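Local coordinates for CMP/dCMP-type deaminase domain-containing protein (Aspergillus oryzae RIB40, PDB 7DRY) that probably catalyses a zinc-dependent deamination step of riboflavin biosynthesis, as expected of a Rib2 deaminase with the cytidine deaminase fold, at residues A[52-55]-A[59-62]; A[19-22]-A[26-29]. All blocks are in the same frame, centred on the assembly; numbering follows the deposited sequence.

Interaction 1: residues A[52-55]-A[59-62]; sequences YTME and NTHA. With ZN (zinc ion), chain B; SO4 (sulfate ion), chain C.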
# COMPACT_ATOMS: atom_id res chain seq x y z
N TYR A 52 -0.71 -7.61 3.98
CA TYR A 52 -2.14 -7.31 3.96
C TYR A 52 -2.60 -6.88 5.35
O TYR A 52 -1.93 -7.12 6.35
CB TYR A 52 -2.96 -8.50 3.45
CG TYR A 52 -2.77 -9.78 4.22
CD1 TYR A 52 -1.80 -10.70 3.86
CD2 TYR A 52 -3.60 -10.08 5.30
CE1 TYR A 52 -1.64 -11.88 4.58
CE2 TYR A 52 -3.44 -11.25 6.01
CZ TYR A 52 -2.46 -12.15 5.64
OH TYR A 52 -2.31 -13.33 6.35
N THR A 53 -3.76 -6.23 5.38
CA THR A 53 -4.28 -5.68 6.63
C THR A 53 -4.39 -6.77 7.69
O THR A 53 -4.97 -7.83 7.45
CB THR A 53 -5.67 -5.10 6.37
OG1 THR A 53 -5.57 -4.05 5.40
CG2 THR A 53 -6.30 -4.57 7.66
N MET A 54 -3.85 -6.51 8.88
CA MET A 54 -3.99 -7.38 10.04
C MET A 54 -3.32 -8.73 9.85
O MET A 54 -3.61 -9.68 10.58
CB MET A 54 -5.44 -7.51 10.52
CG MET A 54 -5.91 -6.22 11.18
SD MET A 54 -7.65 -6.23 11.60
CE MET A 54 -7.79 -4.68 12.51
N GLU A 55 -2.40 -8.82 8.88
CA GLU A 55 -1.53 -9.98 8.79
C GLU A 55 -0.71 -10.11 10.06
O GLU A 55 -0.55 -11.20 10.60
CB GLU A 55 -0.62 -9.80 7.58
CG GLU A 55 0.35 -10.94 7.30
CD GLU A 55 1.22 -10.66 6.09
OE1 GLU A 55 1.28 -9.49 5.67
OE2 GLU A 55 1.82 -11.61 5.55
N ASN A 59 -3.61 -3.71 15.14
CA ASN A 59 -4.29 -2.89 14.14
C ASN A 59 -3.25 -2.45 13.11
O ASN A 59 -2.73 -1.34 13.15
CB ASN A 59 -4.97 -1.71 14.81
CG ASN A 59 -5.77 -0.85 13.85
OD1 ASN A 59 -5.95 -1.19 12.68
ND2 ASN A 59 -6.29 0.26 14.35
N THR A 60 -2.94 -3.36 12.19
CA THR A 60 -1.89 -3.13 11.21
C THR A 60 -2.48 -2.98 9.81
O THR A 60 -3.41 -3.70 9.42
CB THR A 60 -0.86 -4.27 11.22
OG1 THR A 60 -1.52 -5.53 10.98
CG2 THR A 60 -0.12 -4.32 12.55
N HIS A 61 -1.92 -2.05 9.04
CA HIS A 61 -2.33 -1.82 7.66
C HIS A 61 -1.49 -2.66 6.70
O HIS A 61 -0.46 -3.22 7.06
CB HIS A 61 -2.20 -0.34 7.32
CG HIS A 61 -3.28 0.51 7.92
ND1 HIS A 61 -3.51 1.81 7.52
CD2 HIS A 61 -4.19 0.25 8.89
CE1 HIS A 61 -4.52 2.30 8.21
NE2 HIS A 61 -4.94 1.38 9.06
N ALA A 62 -1.94 -2.73 5.44
CA ALA A 62 -1.26 -3.57 4.46
C ALA A 62 0.16 -3.11 4.19
O ALA A 62 1.10 -3.92 4.14
CB ALA A 62 -2.05 -3.57 3.15
ZN ZN B . -2.56 3.00 6.16
S SO4 C . -7.07 3.13 12.01
O1 SO4 C . -6.75 2.23 10.90
O2 SO4 C . -7.99 2.43 12.91
O3 SO4 C . -5.86 3.47 12.73
O4 SO4 C . -7.68 4.31 11.40
O HOH W 1 -4.25 2.71 4.30
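Met-54 and Thr-60 are joined backbone to backbone: Met-54 N gives its hydrogen to Thr-60 O at 2.9 Å, reaching the oxygen from above the carbonyl plane. This is the tight part of the contact. The Thr-60 side chain adds to it, because chi1 of 57° sets OG1 between its own backbone N and carbonyl carbon and brings OG1 to 3.2 Å from Met-54 CA; the hydroxyl also hydrogen-bonds to Leu-56 O. On the neighbouring residue, Thr-53 CG2 lies 3.5 Å from Thr-60 O, while Thr-53 OG1 is engaged by Phe-26 O and Val-28 N. Ala-62, with only a methyl group to place, lets its CB come within 3.8 Å of Tyr-52 CA. Residues 52-55 form a type II beta turn, closed by Glu-55 N to Tyr-52 O, and together with 59-62 they belong to the connection from strand 46-52 to helix 62-73. In the cytidine deaminase fold this passage delivers the zinc-binding histidine: His-61, at the N-cap position of the helix, binds zinc through ND1 at 2.0 Å, and Cys-102 and Cys-112 supply the thiolates. The ring's other nitrogen, NE2, donates to O1 of a sulfate, probably from the crystallisation liquor, at 2.7 Å in the ring plane. Packing is looser toward the exposed Asn-59, to which the long, extended apolar chain of Met-54 reaches, its CE 3.9 Å from Asn-59 OD1. The amide of Asn-59 can donate to the same anion: ND2 points almost straight at sulfate O2, with an N-H...O angle of 168°.

Interaction 2: residues A[19-22]-A[26-29]; sequences SPPR and FRVG
Arg-27 turns one face of its guanidinium to Pro-21 CG, which sits 3.6 Å from the guanidinium plane, offset toward the rim and nearest to NE. Proline suits this place because a ring methylene, held by the closed pyrrolidine, can rest on a planar cation, although the two side chains cross obliquely. At its edge the same group grips the backbone: Arg-27 NE donates to Ser-19 O at 2.8 Å and Arg-27 NH2 to the same Ser-19 O at 3.1 Å. Both bonds lie in the guanidinium plane, but they use the acceptor differently, since NE stands well above the carbonyl plane of Ser-19 and NH2 lies within it. A bend at chi3 (79°) turns the end of the arginine side-on to this single oxygen. Nearer the backbone, the aliphatic part of the arginine runs along Ser-19, with Arg-27 CG 3.8 Å from Ser-19 CB. Serine is small enough to face the other segment here, and in the conformer given its hydroxyl bonds to Thr-53 O. The contact joins two ends of the connection from helix 5-16 to strand 29-36, with the Pro-Pro pair stiffening the first of them; Asn-25 helps shape the intervening turn through bonds to Pro-20 O and Arg-22 N. Arg-27 NH1 binds Val-170 O, tying the same group to helix 164-171. With each of its three nitrogens bonded to a backbone oxygen and a proline over one face, the buried guanidinium is held in both position and rotation, and its positive charge is probably offset in part by the carbonyl dipoles of Ser-19 and Val-170.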
# COMPACT_ATOMS: atom_id res chain seq x y z
N SER A 19 -7.16 -10.96 4.80
CA SER A 19 -7.38 -10.20 6.02
C SER A 19 -8.70 -10.59 6.66
O SER A 19 -9.70 -10.79 5.96
CB SER A 19 -7.41 -8.71 5.68
OG SER A 19 -7.64 -7.92 6.85
N PRO A 20 -8.75 -10.70 7.99
CA PRO A 20 -10.01 -11.04 8.67
C PRO A 20 -10.99 -9.89 8.55
O PRO A 20 -10.64 -8.73 8.82
CB PRO A 20 -9.57 -11.23 10.13
CG PRO A 20 -8.32 -10.42 10.26
CD PRO A 20 -7.63 -10.54 8.93
N PRO A 21 -12.22 -10.16 8.11
CA PRO A 21 -13.24 -9.10 8.10
C PRO A 21 -13.58 -8.70 9.53
O PRO A 21 -13.86 -9.55 10.38
CB PRO A 21 -14.43 -9.75 7.40
CG PRO A 21 -13.84 -10.89 6.62
CD PRO A 21 -12.71 -11.39 7.47
N ARG A 22 -13.53 -7.41 9.80
CA ARG A 22 -13.86 -6.84 11.09
C ARG A 22 -14.77 -5.64 10.87
O ARG A 22 -14.77 -5.04 9.78
CB ARG A 22 -12.59 -6.40 11.84
CG ARG A 22 -11.64 -7.54 12.18
CD ARG A 22 -12.10 -8.27 13.44
NE ARG A 22 -11.13 -9.28 13.86
CZ ARG A 22 -11.19 -10.57 13.51
NH1 ARG A 22 -10.26 -11.42 13.95
NH2 ARG A 22 -12.16 -11.00 12.73
N PHE A 26 -10.14 -2.07 7.21
CA PHE A 26 -10.20 -1.93 5.76
C PHE A 26 -9.24 -2.95 5.19
O PHE A 26 -8.02 -2.83 5.38
CB PHE A 26 -9.84 -0.50 5.34
CG PHE A 26 -10.94 0.49 5.59
CD1 PHE A 26 -11.19 0.97 6.86
CD2 PHE A 26 -11.74 0.92 4.55
CE1 PHE A 26 -12.23 1.88 7.09
CE2 PHE A 26 -12.78 1.82 4.76
CZ PHE A 26 -13.01 2.31 6.04
N ARG A 27 -9.78 -3.96 4.52
CA ARG A 27 -9.01 -5.10 4.06
C ARG A 27 -8.30 -4.73 2.76
O ARG A 27 -8.95 -4.57 1.72
CB ARG A 27 -9.94 -6.29 3.86
CG ARG A 27 -10.58 -6.72 5.16
CD ARG A 27 -11.77 -7.60 4.91
NE ARG A 27 -11.39 -8.97 4.59
CZ ARG A 27 -11.84 -9.66 3.54
NH1 ARG A 27 -12.66 -9.09 2.67
NH2 ARG A 27 -11.48 -10.92 3.38
N VAL A 28 -6.98 -4.61 2.84
CA VAL A 28 -6.15 -4.06 1.78
C VAL A 28 -4.96 -5.00 1.60
O VAL A 28 -4.55 -5.69 2.54
CB VAL A 28 -5.72 -2.62 2.15
CG1 VAL A 28 -4.72 -2.04 1.15
CG2 VAL A 28 -6.93 -1.71 2.24
N GLY A 29 -4.42 -5.04 0.38
CA GLY A 29 -3.22 -5.80 0.09
C GLY A 29 -2.20 -4.92 -0.59
O GLY A 29 -2.54 -3.98 -1.30

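Interaction 2 comes first along the chain and interaction 1 follows it, yet their centres lie only 7 Å apart and Thr-53 bridges them by probable hydrogen bonds. Its hydroxyl and its carbonyl oxygen each have a partner at 2.7 Å: Thr-53 OG1 meets Phe-26 O, and Thr-53 O meets Ser-19 OG in the conformer given, so this one residue probably links both halves of interaction 2 to the turn at 52-55. Packing completes the join, with Ala-62 CB 3.3 Å from Val-28 O. Only interaction 1 carries a zinc ligand, His-61; interaction 2 lies farther from the metal, the side chain of Ser-19 remaining about 12 Å from the zinc.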